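Local coordinates for protein manganese lipoxygenase (PDB 5FX8) that oxygenates linoleic and alpha-linolenic acids at a catalytic manganese centre, giving 11S- and 13R-hydroperoxy fatty acids, at residues 208-212 against 387-391. Numbering follows the deposited sequence.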
loop_
_atom_site.group_PDB
_atom_site.type_symbol
_atom_site.label_atom_id
_atom_site.label_comp_id
_atom_site.label_asym_id
_atom_site.label_seq_id
_atom_site.Cartn_x
_atom_site.Cartn_y
_atom_site.Cartn_z
ATOM N N LYS A 208 30.901 22.915 12.001
ATOM C CA LYS A 208 30.766 23.749 13.184
ATOM C C LYS A 208 29.500 24.579 13.106
ATOM O O LYS A 208 28.918 24.933 14.136
ATOM C CB LYS A 208 32.001 24.637 13.324
ATOM C CG LYS A 208 32.321 25.103 14.729
ATOM C CD LYS A 208 31.839 26.529 14.973
ATOM C CE LYS A 208 32.246 27.067 16.360
ATOM N NZ LYS A 208 31.697 28.427 16.647
ATOM N N GLY A 209 29.060 24.885 11.902
ATOM C CA GLY A 209 27.878 25.681 11.740
ATOM C C GLY A 209 26.592 24.912 11.779
ATOM O O GLY A 209 25.541 25.500 11.549
ATOM N N GLY A 210 26.636 23.617 12.068
ATOM C CA GLY A 210 25.437 22.803 12.072
ATOM C C GLY A 210 24.746 22.720 10.735
ATOM O O GLY A 210 23.530 22.598 10.696
ATOM N N ARG A 211 25.492 22.792 9.632
ATOM C CA ARG A 211 24.940 22.742 8.286
ATOM C C ARG A 211 25.246 21.436 7.551
ATOM O O ARG A 211 24.920 21.335 6.376
ATOM C CB ARG A 211 25.452 23.924 7.462
ATOM C CG ARG A 211 25.333 25.240 8.166
ATOM C CD ARG A 211 25.769 26.415 7.334
ATOM N NE ARG A 211 24.707 26.945 6.494
ATOM C CZ ARG A 211 24.003 28.045 6.743
ATOM N NH1 ARG A 211 24.223 28.762 7.820
ATOM N NH2 ARG A 211 23.073 28.433 5.901
ATOM N N LEU A 212 25.850 20.440 8.205
ATOM C CA LEU A 212 26.146 19.145 7.598
ATOM C C LEU A 212 25.179 18.075 8.091
ATOM O O LEU A 212 24.923 17.969 9.289
ATOM C CB LEU A 212 27.574 18.695 7.897
ATOM C CG LEU A 212 28.747 19.215 7.074
ATOM C CD1 LEU A 212 29.921 18.364 7.375
ATOM C CD2 LEU A 212 28.483 19.207 5.601
ATOM N N ASP A 387 18.622 23.917 15.432
ATOM C CA ASP A 387 19.143 22.895 16.339
ATOM C C ASP A 387 20.647 22.805 16.136
ATOM O O ASP A 387 21.123 22.121 15.225
ATOM C CB ASP A 387 18.471 21.551 16.077
ATOM C CG ASP A 387 18.655 20.564 17.215
ATOM O OD1 ASP A 387 19.778 20.462 17.754
ATOM O OD2 ASP A 387 17.673 19.880 17.565
ATOM N N SER A 388 21.389 23.519 16.976
ATOM C CA SER A 388 22.838 23.647 16.834
ATOM C C SER A 388 23.236 23.996 15.400
ATOM O O SER A 388 24.380 23.801 15.002
ATOM C CB SER A 388 23.532 22.378 17.317
ATOM O OG SER A 388 23.040 22.024 18.601
ATOM N N GLY A 389 22.283 24.530 14.631
ATOM C CA GLY A 389 22.479 24.924 13.256
ATOM C C GLY A 389 21.261 25.641 12.707
ATOM O O GLY A 389 20.301 25.900 13.423
ATOM N N PRO A 390 21.269 25.980 11.429
ATOM C CA PRO A 390 20.138 26.697 10.846
ATOM C C PRO A 390 18.949 25.794 10.575
ATOM O O PRO A 390 19.005 24.575 10.675
ATOM C CB PRO A 390 20.703 27.245 9.538
ATOM C CG PRO A 390 21.728 26.336 9.189
ATOM C CD PRO A 390 22.367 25.869 10.467
ATOM N N ARG A 391 17.866 26.439 10.195
ATOM C CA ARG A 391 16.579 25.789 10.027
ATOM C C ARG A 391 16.473 25.341 8.582
ATOM O O ARG A 391 16.819 26.095 7.675
ATOM C CB ARG A 391 15.462 26.770 10.396
ATOM C CG ARG A 391 14.054 26.223 10.495
ATOM C CD ARG A 391 13.001 27.319 10.783
ATOM N NE ARG A 391 12.280 27.019 12.012
ATOM C CZ ARG A 391 12.457 27.697 13.129
ATOM N NH1 ARG A 391 13.286 28.726 13.112
ATOM N NH2 ARG A 391 11.818 27.373 14.247
HETATM O O HOH W 1 26.060 25.672 15.419
#
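The carbonyl oxygen of S388 is approached by G210 CA and by a water that also donates to K208 O. G210 CA lies 3.3 Å from S388 O in a CA-H...O contact with an angle of 147° at the hydrogen. The water bridge spans 3.2 Å from K208 O to the water oxygen; its other bond, to S388 O, is modelled short, and that length is doubtful at this resolution. No direct hydrogen bond joins 208-212 to 387-391, so the two loops meet through this water, weak CH contacts and van der Waals packing. The backbones are nearest where G210 meets G389, their CA atoms 3.8 Å apart. With no side chain on either glycine, the two backbones lie against each other.

P390 supplies the largest share of the interface. Its CD lies against two successive carbonyl oxygens, 3.4 Å from G209 O and 3.5 Å from G210 O, while its CG sits over the centre of one face of the R211 guanidinium, 3.7 Å from NH1. The bend of the arginine at chi3 (87°) turns the flat group so that it presents a face to the proline, and the two side chains cross at about a right angle. A hydrogen bond from R211 NE to L240 O helps hold that orientation.

The turn itself is a Schellman motif: helix 203-208 ends with G210 at positive phi as the C-prime residue, and R211 N bonds back to L206 O. R178 bridges the two loops, its guanidinium donating to G210 O and P390 O. The contact lies at the surface, away from the manganese site, where the link from helix 203-208 to strand 212-216 meets the loop leading into helix 396-420, with P390 also touching L240 of strand 235-241.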